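Local coordinates for protein paenibacillus xanthan lyase (Paenibacillus, PDB 6F2P) that cleaves the polysaccharide xanthan as a lyase, with an alpha-helical N-terminal domain followed by several beta-sandwich domains and bound calcium ions, at residues Y13-N18 with D136-L140; K98-I102 with M141-L145; Q847-W851 with N883-S887. All coordinates share one frame; numbering follows the deposited sequence.

Interaction 1. Residues Y13-N18 with D136-L140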
ATOM      1  N   TYR A  13      34.329  -3.685 -21.839  1.00 21.47           N
ATOM      2  CA  TYR A  13      34.064  -4.503 -20.655  1.00 21.31           C
ATOM      3  C   TYR A  13      35.299  -4.619 -19.792  1.00 22.98           C
ATOM      4  O   TYR A  13      35.231  -4.472 -18.569  1.00 18.80           O
ATOM      5  CB  TYR A  13      33.611  -5.910 -21.056  1.00 19.15           C
ATOM      6  CG  TYR A  13      33.099  -6.735 -19.895  1.00 21.40           C
ATOM      7  CD1 TYR A  13      32.016  -6.300 -19.149  1.00 25.80           C
ATOM      8  CD2 TYR A  13      33.682  -7.950 -19.556  1.00 19.40           C
ATOM      9  CE1 TYR A  13      31.530  -7.039 -18.088  1.00 29.76           C
ATOM     10  CE2 TYR A  13      33.200  -8.704 -18.494  1.00 24.36           C
ATOM     11  CZ  TYR A  13      32.121  -8.237 -17.759  1.00 29.80           C
ATOM     12  OH  TYR A  13      31.616  -8.958 -16.694  1.00 32.18           O
ATOM     13  N   LYS A  14      36.422  -4.902 -20.447  1.00 21.80           N
ATOM     14  CA  LYS A  14      37.695  -5.034 -19.764  1.00 16.74           C
ATOM     15  C   LYS A  14      38.007  -3.745 -19.023  1.00 17.64           C
ATOM     16  O   LYS A  14      38.402  -3.772 -17.857  1.00 17.98           O
ATOM     17  CB  LYS A  14      38.810  -5.380 -20.750  1.00 20.72           C
ATOM     18  CG  LYS A  14      40.190  -5.407 -20.122  1.00 23.39           C
ATOM     19  CD  LYS A  14      41.219  -6.026 -21.046  1.00 25.87           C
ATOM     20  CE  LYS A  14      42.629  -5.690 -20.585  1.00 20.63           C
ATOM     21  NZ  LYS A  14      43.637  -6.470 -21.348  1.00 23.10           N
ATOM     22  N   ALA A  15      37.792  -2.616 -19.687  1.00 17.55           N
ATOM     23  CA  ALA A  15      37.956  -1.317 -19.038  1.00 16.28           C
ATOM     24  C   ALA A  15      37.038  -1.124 -17.810  1.00 18.10           C
ATOM     25  O   ALA A  15      37.390  -0.409 -16.873  1.00 21.57           O
ATOM     26  CB  ALA A  15      37.758  -0.213 -20.038  1.00 16.09           C
ATOM     27  N   MET A  16      35.869  -1.757 -17.802  1.00 15.46           N
ATOM     28  CA  MET A  16      35.034  -1.721 -16.596  1.00 21.24           C
ATOM     29  C   MET A  16      35.688  -2.539 -15.489  1.00 21.03           C
ATOM     30  O   MET A  16      35.665  -2.165 -14.317  1.00 22.66           O
ATOM     31  CB  MET A  16      33.632  -2.269 -16.863  1.00 20.26           C
ATOM     32  CG  MET A  16      32.848  -1.540 -17.933  1.00 20.34           C
ATOM     33  SD  MET A  16      31.360  -2.452 -18.391  1.00 23.24           S
ATOM     34  CE  MET A  16      30.289  -2.078 -17.001  1.00 21.02           C
ATOM     35  N   LEU A  17      36.267  -3.669 -15.873  1.00 19.56           N
ATOM     36  CA  LEU A  17      36.956  -4.529 -14.923  1.00 18.37           C
ATOM     37  C   LEU A  17      38.216  -3.886 -14.329  1.00 19.21           C
ATOM     38  O   LEU A  17      38.418  -3.915 -13.115  1.00 19.35           O
ATOM     39  CB  LEU A  17      37.307  -5.856 -15.580  1.00 16.88           C
ATOM     40  CG  LEU A  17      36.140  -6.709 -16.068  1.00 15.74           C
ATOM     41  CD1 LEU A  17      36.684  -7.974 -16.710  1.00 23.07           C
ATOM     42  CD2 LEU A  17      35.225  -7.055 -14.916  1.00 14.44           C
ATOM     43  N   ASN A  18      39.062  -3.294 -15.169  1.00 19.28           N
ATOM     44  CA  ASN A  18      40.364  -2.842 -14.674  1.00 21.50           C
ATOM     45  C   ASN A  18      40.613  -1.333 -14.674  1.00 22.37           C
ATOM     46  O   ASN A  18      41.677  -0.884 -14.258  1.00 23.25           O
ATOM     47  CB  ASN A  18      41.515  -3.581 -15.376  1.00 17.12           C
ATOM     48  CG  ASN A  18      41.677  -3.178 -16.828  1.00 18.53           C
ATOM     49  OD1 ASN A  18      41.039  -2.240 -17.307  1.00 29.89           O
ATOM     50  ND2 ASN A  18      42.544  -3.882 -17.536  1.00 20.04           N
ATOM     51  N   ASP A 136      35.178 -13.134 -16.777  1.00 15.96           N
ATOM     52  CA  ASP A 136      35.958 -11.967 -16.414  1.00 18.50           C
ATOM     53  C   ASP A 136      37.452 -12.200 -16.621  1.00 21.82           C
ATOM     54  O   ASP A 136      38.145 -11.343 -17.168  1.00 23.01           O
ATOM     55  CB  ASP A 136      35.646 -11.545 -14.978  1.00 20.81           C
ATOM     56  CG  ASP A 136      34.228 -11.024 -14.826  1.00 23.56           C
ATOM     57  OD1 ASP A 136      33.504 -10.952 -15.847  1.00 21.88           O
ATOM     58  OD2 ASP A 136      33.843 -10.673 -13.692  1.00 28.20           O
ATOM     59  N   ILE A 137      37.937 -13.365 -16.196  1.00 18.20           N
ATOM     60  CA  ILE A 137      39.320 -13.740 -16.421  1.00 15.04           C
ATOM     61  C   ILE A 137      39.650 -13.661 -17.901  1.00 17.40           C
ATOM     62  O   ILE A 137      40.584 -12.959 -18.297  1.00 16.53           O
ATOM     63  CB  ILE A 137      39.607 -15.164 -15.932  1.00 19.17           C
ATOM     64  CG1 ILE A 137      39.448 -15.234 -14.415  1.00 17.43           C
ATOM     65  CG2 ILE A 137      41.019 -15.608 -16.354  1.00 12.87           C
ATOM     66  CD1 ILE A 137      39.347 -16.640 -13.891  1.00 17.13           C
ATOM     67  N   VAL A 138      38.868 -14.369 -18.710  1.00 14.56           N
ATOM     68  CA  VAL A 138      39.071 -14.381 -20.150  1.00 17.36           C
ATOM     69  C   VAL A 138      39.031 -12.973 -20.747  1.00 18.70           C
ATOM     70  O   VAL A 138      39.767 -12.672 -21.682  1.00 23.32           O
ATOM     71  CB  VAL A 138      38.047 -15.287 -20.848  1.00 18.25           C
ATOM     72  CG1 VAL A 138      38.170 -15.177 -22.363  1.00 11.88           C
ATOM     73  CG2 VAL A 138      38.244 -16.735 -20.399  1.00 16.08           C
ATOM     74  N   ALA A 139      38.195 -12.102 -20.199  1.00 15.60           N
ATOM     75  CA  ALA A 139      38.134 -10.736 -20.707  1.00 18.09           C
ATOM     76  C   ALA A 139      39.480 -10.040 -20.521  1.00 21.04           C
ATOM     77  O   ALA A 139      40.007  -9.416 -21.444  1.00 26.63           O
ATOM     78  CB  ALA A 139      37.012  -9.953 -20.029  1.00 15.44           C
ATOM     79  N   LEU A 140      40.046 -10.174 -19.328  1.00 17.24           N
ATOM     80  CA  LEU A 140      41.319  -9.544 -19.017  1.00 18.68           C
ATOM     81  C   LEU A 140      42.482 -10.166 -19.790  1.00 22.67           C
ATOM     82  O   LEU A 140      43.382  -9.464 -20.240  1.00 25.04           O
ATOM     83  CB  LEU A 140      41.597  -9.647 -17.516  1.00 17.12           C
ATOM     84  CG  LEU A 140      40.589  -8.980 -16.585  1.00 16.27           C
ATOM     85  CD1 LEU A 140      40.911  -9.303 -15.140  1.00 13.67           C
ATOM     86  CD2 LEU A 140      40.568  -7.471 -16.807  1.00 14.59           C
TER

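Interaction 2. Residues K98-I102 with M141-L145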
ATOM      1  N   LYS A  98      51.383 -14.456 -15.241  1.00 20.90           N
ATOM      2  CA  LYS A  98      50.674 -14.843 -16.461  1.00 21.05           C
ATOM      3  C   LYS A  98      50.657 -16.361 -16.638  1.00 23.74           C
ATOM      4  O   LYS A  98      49.596 -16.965 -16.818  1.00 24.41           O
ATOM      5  CB  LYS A  98      51.311 -14.175 -17.686  1.00 22.65           C
ATOM      6  CG  LYS A  98      50.785 -14.670 -19.037  1.00 25.00           C
ATOM      7  CD  LYS A  98      51.421 -13.901 -20.199  1.00 24.93           C
ATOM      8  CE  LYS A  98      52.200 -14.823 -21.143  1.00 35.30           C
ATOM      9  NZ  LYS A  98      51.391 -15.285 -22.316  1.00 29.95           N
ATOM     10  N   ALA A  99      51.835 -16.972 -16.561  1.00 21.83           N
ATOM     11  CA  ALA A  99      51.962 -18.412 -16.762  1.00 20.13           C
ATOM     12  C   ALA A  99      51.153 -19.191 -15.739  1.00 18.13           C
ATOM     13  O   ALA A  99      50.517 -20.188 -16.074  1.00 21.22           O
ATOM     14  CB  ALA A  99      53.425 -18.832 -16.726  1.00 16.23           C
ATOM     15  N   ASP A 100      51.175 -18.736 -14.490  1.00 18.31           N
ATOM     16  CA  ASP A 100      50.465 -19.438 -13.428  1.00 18.37           C
ATOM     17  C   ASP A 100      48.952 -19.304 -13.574  1.00 24.80           C
ATOM     18  O   ASP A 100      48.205 -20.259 -13.327  1.00 23.02           O
ATOM     19  CB  ASP A 100      50.941 -18.977 -12.051  1.00 21.78           C
ATOM     20  CG  ASP A 100      52.242 -19.651 -11.634  1.00 26.17           C
ATOM     21  OD1 ASP A 100      52.511 -20.763 -12.137  1.00 27.31           O
ATOM     22  OD2 ASP A 100      52.990 -19.072 -10.813  1.00 25.06           O
ATOM     23  N   ILE A 101      48.512 -18.123 -14.001  1.00 21.03           N
ATOM     24  CA  ILE A 101      47.110 -17.910 -14.293  1.00 18.03           C
ATOM     25  C   ILE A 101      46.648 -18.861 -15.385  1.00 20.19           C
ATOM     26  O   ILE A 101      45.661 -19.583 -15.218  1.00 20.40           O
ATOM     27  CB  ILE A 101      46.842 -16.476 -14.732  1.00 22.14           C
ATOM     28  CG1 ILE A 101      47.111 -15.523 -13.572  1.00 21.49           C
ATOM     29  CG2 ILE A 101      45.411 -16.330 -15.179  1.00 18.65           C
ATOM     30  CD1 ILE A 101      47.116 -14.088 -13.972  1.00 17.16           C
ATOM     31  N   ILE A 102      47.381 -18.886 -16.491  1.00 19.32           N
ATOM     32  CA  ILE A 102      46.951 -19.650 -17.658  1.00 19.12           C
ATOM     33  C   ILE A 102      46.975 -21.154 -17.413  1.00 22.55           C
ATOM     34  O   ILE A 102      46.063 -21.880 -17.841  1.00 17.15           O
ATOM     35  CB  ILE A 102      47.773 -19.293 -18.899  1.00 18.12           C
ATOM     36  CG1 ILE A 102      47.587 -17.807 -19.223  1.00 15.53           C
ATOM     37  CG2 ILE A 102      47.375 -20.179 -20.069  1.00 16.08           C
ATOM     38  CD1 ILE A 102      48.094 -17.395 -20.577  1.00 17.30           C
ATOM     39  N   MET A 141      42.455 -11.486 -19.939  1.00 20.34           N
ATOM     40  CA  MET A 141      43.614 -12.232 -20.405  1.00 15.16           C
ATOM     41  C   MET A 141      43.548 -12.572 -21.896  1.00 26.83           C
ATOM     42  O   MET A 141      44.433 -13.256 -22.430  1.00 28.36           O
ATOM     43  CB  MET A 141      43.738 -13.522 -19.597  1.00 17.13           C
ATOM     44  CG  MET A 141      43.896 -13.316 -18.101  1.00 20.59           C
ATOM     45  SD  MET A 141      45.484 -12.590 -17.657  1.00 23.09           S
ATOM     46  CE  MET A 141      46.594 -13.826 -18.344  1.00 19.58           C
ATOM     47  N   TYR A 142      42.503 -12.081 -22.553  1.00 25.30           N
ATOM     48  CA  TYR A 142      42.177 -12.422 -23.937  1.00 22.81           C
ATOM     49  C   TYR A 142      43.363 -12.435 -24.913  1.00 25.20           C
ATOM     50  O   TYR A 142      43.610 -13.429 -25.601  1.00 21.54           O
ATOM     51  CB  TYR A 142      41.109 -11.454 -24.443  1.00 24.39           C
ATOM     52  CG  TYR A 142      40.314 -11.972 -25.612  1.00 23.39           C
ATOM     53  CD1 TYR A 142      39.244 -12.831 -25.416  1.00 23.33           C
ATOM     54  CD2 TYR A 142      40.620 -11.590 -26.912  1.00 22.38           C
ATOM     55  CE1 TYR A 142      38.500 -13.308 -26.487  1.00 28.28           C
ATOM     56  CE2 TYR A 142      39.881 -12.061 -27.991  1.00 25.31           C
ATOM     57  CZ  TYR A 142      38.825 -12.921 -27.772  1.00 29.65           C
ATOM     58  OH  TYR A 142      38.087 -13.391 -28.839  1.00 38.56           O
ATOM     59  N   THR A 143      44.087 -11.324 -24.964  1.00 22.41           N
ATOM     60  CA  THR A 143      45.209 -11.174 -25.882  1.00 23.42           C
ATOM     61  C   THR A 143      46.391 -12.099 -25.561  1.00 30.91           C
ATOM     62  O   THR A 143      47.301 -12.269 -26.382  1.00 31.34           O
ATOM     63  CB  THR A 143      45.708  -9.729 -25.877  1.00 21.93           C
ATOM     64  OG1 THR A 143      46.106  -9.376 -24.549  1.00 33.59           O
ATOM     65  CG2 THR A 143      44.606  -8.796 -26.321  1.00 22.31           C
ATOM     66  N   GLU A 144      46.379 -12.688 -24.368  1.00 24.46           N
ATOM     67  CA  GLU A 144      47.452 -13.574 -23.949  1.00 22.03           C
ATOM     68  C   GLU A 144      47.064 -15.026 -24.136  1.00 22.81           C
ATOM     69  O   GLU A 144      47.817 -15.927 -23.767  1.00 32.49           O
ATOM     70  CB  GLU A 144      47.794 -13.326 -22.482  1.00 26.30           C
ATOM     71  CG  GLU A 144      48.119 -11.876 -22.172  1.00 27.64           C
ATOM     72  CD  GLU A 144      49.475 -11.464 -22.701  1.00 41.56           C
ATOM     73  OE1 GLU A 144      50.301 -12.356 -23.011  1.00 37.00           O
ATOM     74  OE2 GLU A 144      49.718 -10.244 -22.805  1.00 53.76           O
ATOM     75  N   LEU A 145      45.881 -15.254 -24.701  1.00 21.79           N
ATOM     76  CA  LEU A 145      45.349 -16.604 -24.854  1.00 19.74           C
ATOM     77  C   LEU A 145      45.346 -17.056 -26.309  1.00 21.15           C
ATOM     78  O   LEU A 145      45.268 -16.239 -27.214  1.00 28.67           O
ATOM     79  CB  LEU A 145      43.927 -16.665 -24.300  1.00 21.85           C
ATOM     80  CG  LEU A 145      43.761 -16.365 -22.809  1.00 23.03           C
ATOM     81  CD1 LEU A 145      42.282 -16.268 -22.465  1.00 25.21           C
ATOM     82  CD2 LEU A 145      44.415 -17.445 -21.970  1.00 18.71           C
TER

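Interaction 3. Residues Q847-W851 with N883-S887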
ATOM      1  N   GLN A 847     -35.091 -19.335  -4.243  1.00 29.29           N
ATOM      2  CA  GLN A 847     -35.838 -19.335  -5.489  1.00 30.19           C
ATOM      3  C   GLN A 847     -35.308 -20.399  -6.425  1.00 35.92           C
ATOM      4  O   GLN A 847     -34.125 -20.404  -6.769  1.00 37.56           O
ATOM      5  CB  GLN A 847     -35.729 -17.971  -6.168  1.00 32.94           C
ATOM      6  CG  GLN A 847     -36.410 -16.847  -5.412  1.00 38.06           C
ATOM      7  CD  GLN A 847     -37.853 -16.656  -5.835  1.00 37.66           C
ATOM      8  OE1 GLN A 847     -38.330 -17.288  -6.781  1.00 39.56           O
ATOM      9  NE2 GLN A 847     -38.555 -15.774  -5.140  1.00 40.13           N
ATOM     10  N   ASP A 848     -36.183 -21.306  -6.840  1.00 31.94           N
ATOM     11  CA  ASP A 848     -35.804 -22.285  -7.846  1.00 32.83           C
ATOM     12  C   ASP A 848     -35.813 -21.592  -9.212  1.00 34.53           C
ATOM     13  O   ASP A 848     -36.878 -21.262  -9.763  1.00 32.34           O
ATOM     14  CB  ASP A 848     -36.721 -23.515  -7.788  1.00 27.13           C
ATOM     15  CG  ASP A 848     -36.565 -24.428  -8.988  1.00 33.28           C
ATOM     16  OD1 ASP A 848     -35.516 -24.375  -9.667  1.00 34.08           O
ATOM     17  OD2 ASP A 848     -37.505 -25.206  -9.252  1.00 42.63           O
ATOM     18  N   MET A 849     -34.608 -21.377  -9.737  1.00 30.37           N
ATOM     19  CA  MET A 849     -34.392 -20.615 -10.960  1.00 28.31           C
ATOM     20  C   MET A 849     -34.512 -21.467 -12.222  1.00 31.72           C
ATOM     21  O   MET A 849     -34.186 -21.006 -13.315  1.00 32.58           O
ATOM     22  CB  MET A 849     -33.012 -19.960 -10.925  1.00 34.04           C
ATOM     23  CG  MET A 849     -32.718 -19.165  -9.668  1.00 30.73           C
ATOM     24  SD  MET A 849     -33.594 -17.610  -9.718  1.00 46.88           S
ATOM     25  CE  MET A 849     -32.784 -16.671  -8.432  1.00 26.43           C
ATOM     26  N   PHE A 850     -34.968 -22.706 -12.080  1.00 30.84           N
ATOM     27  CA  PHE A 850     -35.156 -23.561 -13.250  1.00 37.07           C
ATOM     28  C   PHE A 850     -36.575 -23.478 -13.834  1.00 38.24           C
ATOM     29  O   PHE A 850     -37.559 -23.360 -13.100  1.00 39.36           O
ATOM     30  CB  PHE A 850     -34.808 -25.018 -12.925  1.00 38.19           C
ATOM     31  CG  PHE A 850     -34.935 -25.948 -14.104  1.00 38.14           C
ATOM     32  CD1 PHE A 850     -33.895 -26.082 -15.013  1.00 39.83           C
ATOM     33  CD2 PHE A 850     -36.096 -26.684 -14.307  1.00 33.14           C
ATOM     34  CE1 PHE A 850     -34.004 -26.932 -16.105  1.00 34.20           C
ATOM     35  CE2 PHE A 850     -36.215 -27.529 -15.396  1.00 37.82           C
ATOM     36  CZ  PHE A 850     -35.166 -27.655 -16.299  1.00 36.14           C
ATOM     37  N   TRP A 851     -36.664 -23.536 -15.160  1.00 33.22           N
ATOM     38  CA  TRP A 851     -37.947 -23.711 -15.837  1.00 40.99           C
ATOM     39  C   TRP A 851     -37.814 -24.246 -17.272  1.00 43.62           C
ATOM     40  O   TRP A 851     -36.768 -24.110 -17.913  1.00 39.43           O
ATOM     41  CB  TRP A 851     -38.792 -22.431 -15.801  1.00 33.27           C
ATOM     42  CG  TRP A 851     -38.320 -21.328 -16.695  1.00 34.84           C
ATOM     43  CD1 TRP A 851     -38.747 -21.054 -17.964  1.00 42.07           C
ATOM     44  CD2 TRP A 851     -37.344 -20.335 -16.378  1.00 34.29           C
ATOM     45  NE1 TRP A 851     -38.094 -19.951 -18.457  1.00 39.57           N
ATOM     46  CE2 TRP A 851     -37.226 -19.490 -17.502  1.00 38.72           C
ATOM     47  CE3 TRP A 851     -36.555 -20.080 -15.254  1.00 30.08           C
ATOM     48  CZ2 TRP A 851     -36.352 -18.409 -17.534  1.00 33.99           C
ATOM     49  CZ3 TRP A 851     -35.691 -19.009 -15.286  1.00 32.60           C
ATOM     50  CH2 TRP A 851     -35.593 -18.185 -16.420  1.00 33.97           C
ATOM     51  N   ASN A 883     -33.414 -28.154  -9.076  1.00 46.96           N
ATOM     52  CA  ASN A 883     -34.546 -28.862  -9.635  1.00 49.70           C
ATOM     53  C   ASN A 883     -34.065 -30.158 -10.276  1.00 47.36           C
ATOM     54  O   ASN A 883     -33.012 -30.190 -10.919  1.00 45.93           O
ATOM     55  CB  ASN A 883     -35.256 -27.987 -10.668  1.00 50.32           C
ATOM     56  CG  ASN A 883     -36.608 -28.535 -11.064  1.00 51.06           C
ATOM     57  OD1 ASN A 883     -36.703 -29.456 -11.878  1.00 51.92           O
ATOM     58  ND2 ASN A 883     -37.667 -27.970 -10.491  1.00 48.14           N
ATOM     59  N   VAL A 884     -34.842 -31.221 -10.104  1.00 49.70           N
ATOM     60  CA  VAL A 884     -34.480 -32.535 -10.627  1.00 49.37           C
ATOM     61  C   VAL A 884     -34.257 -32.525 -12.138  1.00 47.71           C
ATOM     62  O   VAL A 884     -33.536 -33.366 -12.675  1.00 46.67           O
ATOM     63  CB  VAL A 884     -35.558 -33.575 -10.295  1.00 49.63           C
ATOM     64  CG1 VAL A 884     -34.986 -34.985 -10.406  1.00 32.58           C
ATOM     65  CG2 VAL A 884     -36.110 -33.321  -8.899  1.00 56.86           C
ATOM     66  N   SER A 885     -34.872 -31.567 -12.821  1.00 50.04           N
ATOM     67  CA  SER A 885     -34.764 -31.489 -14.271  1.00 48.51           C
ATOM     68  C   SER A 885     -33.610 -30.590 -14.716  1.00 43.50           C
ATOM     69  O   SER A 885     -33.413 -30.366 -15.911  1.00 38.12           O
ATOM     70  CB  SER A 885     -36.081 -30.999 -14.875  1.00 45.47           C
ATOM     71  OG  SER A 885     -37.185 -31.587 -14.211  1.00 51.07           O
ATOM     72  N   SER A 886     -32.842 -30.085 -13.756  1.00 45.68           N
ATOM     73  CA  SER A 886     -31.700 -29.229 -14.076  1.00 44.66           C
ATOM     74  C   SER A 886     -30.410 -30.031 -14.299  1.00 45.53           C
ATOM     75  O   SER A 886     -30.187 -31.055 -13.648  1.00 41.78           O
ATOM     76  CB  SER A 886     -31.494 -28.194 -12.972  1.00 42.67           C
ATOM     77  OG  SER A 886     -30.411 -27.338 -13.279  1.00 44.98           O
ATOM     78  N   SER A 887     -29.576 -29.557 -15.228  1.00 48.24           N
ATOM     79  CA  SER A 887     -28.265 -30.152 -15.511  1.00 37.39           C
ATOM     80  C   SER A 887     -27.394 -30.159 -14.263  1.00 44.97           C
ATOM     81  O   SER A 887     -26.618 -31.091 -14.031  1.00 52.50           O
ATOM     82  CB  SER A 887     -27.525 -29.346 -16.586  1.00 34.95           C
ATOM     83  OG  SER A 887     -28.200 -29.338 -17.829  1.00 40.02           O
TER
HETATM   84  O   HOH W   1     -33.003 -25.617  -9.821  1.00 30.88           O

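Interaction 1. Residues Y13-N18 with D136-L140
Asp136 OD1 and the methyl of Ala139 sit at the edge of the Tyr13 ring, near its plane, while Leu17 CG of the next helical turn lies over one face, offset toward the rim. This is a helix-helix crossing inside the alpha-helical N-terminal domain of a family 8 polysaccharide lyase: helix 4-18 meets helix 123-141 with short-segment axes 9.5 Å apart and a crossing angle of -105°. Tyr13 has its CG anti to the backbone N (chi1 -170°), which directs the ring at the second helix. Tyr13 OH donates to Asp136 OD1 (2.9 Å) on the syn side, but tilted out of the plane of a carboxylate turned 57° from the ring. Ala139 CB lies 3.9 Å from Tyr13 CD2 and also touches Leu17 CD1. Leu17 CB in turn packs on Leu140 CD2 at 3.8 Å. Tyr78 of helix 68-85 adjoins Leu17, Asp136 and Leu140, and Ile243 of helix 229-244 touches Tyr13. At the far end the extended chain of Lys14 runs past the carbonyl of Ala139, and Lys14 NZ donates to Leu140 O at 3.2 Å, tilted from the carbonyl plane.

Interaction 2. Residues K98-I102 with M141-L145
The turn between helices 123-141 and 147-160 of the N-terminal alpha-helical domain packs on helix 95-111: Met141 closes the first helix, a 3-10 turn over residues 142-144 carries the chain round, and Lys98, Ile101 and Ile102 face this corner from the neighbouring helix. Backbone bonds tighten the corner, Glu144 N reaching back to Met141 O and Leu145 N to Tyr142 O. In the middle lies the methyl end of Met141. Its chain folds at chi2 and chi3 (-69° and -59°), bringing Met141 CE among the other side chains, where it lies 4.2 Å from both Ile101 CG2 and Ile102 CG1 and close to Lys98 CG. Ile102 reaches further with its CD1, which comes to 3.5 Å from the carbonyl oxygen Glu144 O and to 3.9 Å from Leu145 CD2; the Ile102 and Leu145 side chains pass each other in opposite directions. Beside this apolar group, Lys98 and Glu144, both partly exposed, cross at about a right angle and form a salt bridge, Lys98 NZ to Glu144 OE1 at 3.2 Å. The ammonium comes from the anti side of the carboxylate, 19° out of its plane, and the lysine chain turns at its third and fourth torsions, bringing NZ to the carboxylate. Polar pairing thus borders an apolar centre. Tyr84 of helix 68-85 touches Lys98, Met141 and Glu144, while helix 147-160 adds Gln149 against Ile102 and both Ile150 and Tyr153 against Leu145.

Interaction 3. Residues Q847-W851 with N883-S887
Asp848 and Asn883 meet with their flat ends nearly aligned, carboxylate and amide planes 23° apart, and Asn883 ND2 donates to Asp848 OD2 at 3.0 Å with an N-H...O angle of 154°. The bond runs on the syn side of the carboxylate, somewhat out of both planes. Asp848's other oxygen, OD1, takes the backbone N of Phe850 from above the carboxylate plane, making an Asx turn where strand 841-848 ends; a water bridges this same oxygen to Asn883 N. Asn883 OD1 likewise accepts from Ser885 N at 2.9 Å, a second Asx turn, within a type I beta turn closed by Ser886 N to Asn883 O. With both ends of the amide bonded, its rotation is fixed. Phe850 and Asn883 cross at about a right angle, ring and amide planes 23° apart. One ring face receives the Ser885-Ser886 peptide, Ser886 N lying 4.1 Å above the plane toward the rim. Asn883 CB packs on Phe850 CB at 3.8 Å. The contact lies at the surface of a calcium-binding all-beta module, roughly residues 768-900, whose two antiparallel sheets suggest a beta-sandwich. It joins the end of edge strand 841-848 to the loop between strands 871-882 and 891-900. Strand 832-838 separates 841-848 from 871-882 in one sheet, and its neighbouring loop brings Ser831 against Phe850.

Overall arrangement
Interactions 1 and 2 share the N-terminal alpha-helical domain, their centres about 13 Å apart. Their segments come in the order 13-18, 98-102, 136-140, 141-145. Helix 123-141 and the turn after it thus touch both helix 4-18 and helix 95-111, with helix 68-85 contacting both sites; Val138 CG1 and Leu145 CD1 meet between them at 4.3 Å. Interaction 3 comes much later, joining a strand end and a loop of one beta module. Its centre is about 75 Å from that of interaction 1 and about 82 Å from that of interaction 2, with nearest atoms about 62 and 69 Å away, so it has no contact with either in this elongated, multidomain lyase.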